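Local coordinates for protein glucanase (Klebsiella pneumoniae, PDB 5GY3) that probably hydrolyses internal beta-1,4-glucosidic linkages in cellulose and related beta-glucans, as a family 8 glycoside hydrolase, at residues V125-M133 and V196-M204. Numbering follows the deposited sequence.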
loop_
_atom_site.group_PDB
_atom_site.type_symbol
_atom_site.label_atom_id
_atom_site.label_comp_id
_atom_site.label_asym_id
_atom_site.label_seq_id
_atom_site.Cartn_x
_atom_site.Cartn_y
_atom_site.Cartn_z
ATOM N N VAL A 125 -9.270 11.041 -10.979
ATOM C CA VAL A 125 -9.502 12.235 -11.776
ATOM C C VAL A 125 -8.794 12.086 -13.114
ATOM O O VAL A 125 -7.908 11.247 -13.291
ATOM C CB VAL A 125 -9.036 13.523 -11.058
ATOM C CG1 VAL A 125 -9.786 13.699 -9.735
ATOM C CG2 VAL A 125 -7.533 13.494 -10.836
ATOM N N THR A 126 -9.234 12.896 -14.072
ATOM C CA THR A 126 -8.576 13.023 -15.363
ATOM C C THR A 126 -7.566 14.158 -15.277
ATOM O O THR A 126 -7.937 15.287 -14.943
ATOM C CB THR A 126 -9.600 13.325 -16.457
ATOM O OG1 THR A 126 -10.648 12.355 -16.408
ATOM C CG2 THR A 126 -8.940 13.295 -17.826
ATOM N N PHE A 127 -6.302 13.872 -15.597
ATOM C CA PHE A 127 -5.238 14.863 -15.447
ATOM C C PHE A 127 -4.060 14.465 -16.326
ATOM O O PHE A 127 -3.695 13.289 -16.372
ATOM C CB PHE A 127 -4.792 14.958 -13.986
ATOM C CG PHE A 127 -4.058 16.232 -13.641
ATOM C CD1 PHE A 127 -4.760 17.383 -13.309
ATOM C CD2 PHE A 127 -2.674 16.263 -13.610
ATOM C CE1 PHE A 127 -4.088 18.558 -12.967
ATOM C CE2 PHE A 127 -1.997 17.423 -13.271
ATOM C CZ PHE A 127 -2.711 18.579 -12.945
ATOM N N ALA A 128 -3.474 15.447 -17.023
ATOM C CA ALA A 128 -2.347 15.195 -17.933
ATOM C C ALA A 128 -2.661 14.072 -18.927
ATOM O O ALA A 128 -1.797 13.273 -19.305
ATOM C CB ALA A 128 -1.066 14.896 -17.143
ATOM N N GLY A 129 -3.913 14.008 -19.368
ATOM C CA GLY A 129 -4.304 13.031 -20.364
ATOM C C GLY A 129 -4.481 11.613 -19.872
ATOM O O GLY A 129 -4.568 10.695 -20.698
ATOM N N ARG A 130 -4.543 11.397 -18.559
ATOM C CA ARG A 130 -4.652 10.058 -17.997
ATOM C C ARG A 130 -5.613 10.063 -16.814
ATOM O O ARG A 130 -5.933 11.114 -16.253
ATOM C CB ARG A 130 -3.284 9.533 -17.553
ATOM C CG ARG A 130 -2.386 9.251 -18.744
ATOM C CD ARG A 130 -1.227 8.396 -18.387
ATOM N NE ARG A 130 -0.292 8.271 -19.502
ATOM C CZ ARG A 130 -0.343 7.316 -20.420
ATOM N NH1 ARG A 130 -1.303 6.397 -20.388
ATOM N NH2 ARG A 130 0.576 7.284 -21.384
ATOM N N GLN A 131 -6.087 8.863 -16.458
ATOM C CA GLN A 131 -6.815 8.656 -15.213
ATOM C C GLN A 131 -5.801 8.410 -14.109
ATOM O O GLN A 131 -4.912 7.572 -14.269
ATOM C CB GLN A 131 -7.765 7.461 -15.313
ATOM C CG GLN A 131 -8.838 7.619 -16.391
ATOM C CD GLN A 131 -9.727 8.816 -16.134
ATOM O OE1 GLN A 131 -10.620 8.768 -15.280
ATOM N NE2 GLN A 131 -9.489 9.906 -16.867
ATOM N N VAL A 132 -5.931 9.141 -13.000
ATOM C CA VAL A 132 -4.996 9.039 -11.881
ATOM C C VAL A 132 -5.785 8.992 -10.577
ATOM O O VAL A 132 -6.804 9.673 -10.426
ATOM C CB VAL A 132 -3.975 10.206 -11.861
ATOM C CG1 VAL A 132 -3.340 10.396 -13.226
ATOM C CG2 VAL A 132 -4.627 11.491 -11.471
ATOM N N MET A 133 -5.302 8.188 -9.629
ATOM C CA MET A 133 -5.871 8.114 -8.291
ATOM C C MET A 133 -5.112 9.054 -7.357
ATOM O O MET A 133 -3.894 8.921 -7.185
ATOM C CB MET A 133 -5.818 6.689 -7.746
ATOM C CG MET A 133 -6.347 6.581 -6.330
ATOM S SD MET A 133 -6.310 4.895 -5.672
ATOM C CE MET A 133 -7.621 4.132 -6.642
ATOM N N VAL A 196 5.344 12.308 -5.615
ATOM C CA VAL A 196 5.688 12.788 -6.950
ATOM C C VAL A 196 4.681 13.845 -7.363
ATOM O O VAL A 196 3.471 13.613 -7.288
ATOM C CB VAL A 196 5.693 11.634 -7.972
ATOM C CG1 VAL A 196 5.875 12.171 -9.417
ATOM C CG2 VAL A 196 6.775 10.627 -7.618
ATOM N N ALA A 197 5.173 14.999 -7.812
ATOM C CA ALA A 197 4.305 16.042 -8.342
ATOM C C ALA A 197 4.134 15.850 -9.844
ATOM O O ALA A 197 5.123 15.818 -10.596
ATOM C CB ALA A 197 4.879 17.425 -8.047
ATOM N N LEU A 198 2.887 15.741 -10.283
ATOM C CA LEU A 198 2.552 15.600 -11.696
ATOM C C LEU A 198 1.969 16.923 -12.178
ATOM O O LEU A 198 0.918 17.353 -11.689
ATOM C CB LEU A 198 1.542 14.466 -11.903
ATOM C CG LEU A 198 0.899 14.353 -13.290
ATOM C CD1 LEU A 198 1.944 14.046 -14.362
ATOM C CD2 LEU A 198 -0.209 13.297 -13.284
ATOM N N ARG A 199 2.656 17.575 -13.116
ATOM C CA ARG A 199 2.145 18.804 -13.705
ATOM C C ARG A 199 1.165 18.471 -14.832
ATOM O O ARG A 199 1.181 17.374 -15.397
ATOM C CB ARG A 199 3.306 19.666 -14.225
ATOM C CG ARG A 199 2.955 21.127 -14.476
ATOM C CD ARG A 199 4.219 21.964 -14.727
ATOM N NE ARG A 199 4.845 21.653 -16.011
ATOM C CZ ARG A 199 5.943 22.250 -16.472
ATOM N NH1 ARG A 199 6.547 23.182 -15.743
ATOM N NH2 ARG A 199 6.440 21.914 -17.660
ATOM N N ALA A 200 0.296 19.438 -15.156
ATOM C CA ALA A 200 -0.806 19.163 -16.075
ATOM C C ALA A 200 -0.346 18.861 -17.495
ATOM O O ALA A 200 -1.145 18.349 -18.288
ATOM C CB ALA A 200 -1.804 20.333 -16.084
ATOM N N ASP A 201 0.906 19.148 -17.842
ATOM C CA ASP A 201 1.434 18.755 -19.143
ATOM C C ASP A 201 2.114 17.397 -19.116
ATOM O O ASP A 201 2.657 16.971 -20.141
ATOM C CB ASP A 201 2.426 19.804 -19.664
ATOM C CG ASP A 201 3.693 19.890 -18.820
ATOM O OD1 ASP A 201 3.645 19.533 -17.625
ATOM O OD2 ASP A 201 4.742 20.327 -19.356
ATOM N N GLY A 202 2.112 16.720 -17.974
ATOM C CA GLY A 202 2.735 15.425 -17.846
ATOM C C GLY A 202 4.096 15.436 -17.181
ATOM O O GLY A 202 4.619 14.361 -16.879
ATOM N N LYS A 203 4.689 16.609 -16.954
ATOM C CA LYS A 203 6.017 16.655 -16.347
ATOM C C LYS A 203 5.938 16.224 -14.890
ATOM O O LYS A 203 5.086 16.710 -14.143
ATOM C CB LYS A 203 6.599 18.068 -16.440
ATOM C CG LYS A 203 7.984 18.207 -15.809
ATOM C CD LYS A 203 8.418 19.669 -15.721
ATOM C CE LYS A 203 9.802 19.805 -15.098
ATOM N NZ LYS A 203 10.164 21.237 -14.913
ATOM N N MET A 204 6.841 15.330 -14.473
ATOM C CA MET A 204 6.889 14.874 -13.089
ATOM C C MET A 204 8.234 15.177 -12.440
ATOM O O MET A 204 9.283 15.176 -13.097
ATOM C CB MET A 204 6.604 13.364 -13.005
ATOM C CG MET A 204 5.159 13.065 -13.285
ATOM S SD MET A 204 4.726 11.313 -13.194
ATOM C CE MET A 204 5.428 10.725 -14.746
#
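Phe127 and Leu198 meet because both hold CG anti to the backbone N (chi1 -161° and 169°), which carries the phenyl ring across to the second hairpin, where the two side chains run past each other, one coming from each hairpin, rather than meeting end on. CD2 of Phe127 comes to rest 3.9 Å from CD2 of Leu198. Further round the ring of Phe127, CE2 lies 3.3 Å from Leu198 O, and Phe127 CZ is 3.7 Å from CB of Ala200. Ala128, in the type I' turn from Phe127 to Arg130, points its methyl toward the facing type I turn from Arg199 to Gly202; its CA also makes a CA-H...O contact of 3.4 Å with Ala200 O. Leu198 CD1 reaches the Ala128 methyl, and CD2 of Leu198 makes a looser apolar contact with Val132 CG1 at 4.3 Å. Together these contacts show how two hairpins can meet at their turn ends, largely through apolar side chains, with a CA-H...O contact added. The second turn is braced from within: Arg199 grips Asp201 side-on, NE to OD1 and NH2 to OD2, and OD1 also accepts from Lys203 N in an Asx turn, the two donors arriving from opposite faces of the carboxylate. Beyond the contact, Leu146 of strand 145-148, which pairs with strand 196-199, touches both Phe127 and Val132, while helix 167-183 packs against the first hairpin through Leu180 and holds Arg130 by a salt bridge from Asp176.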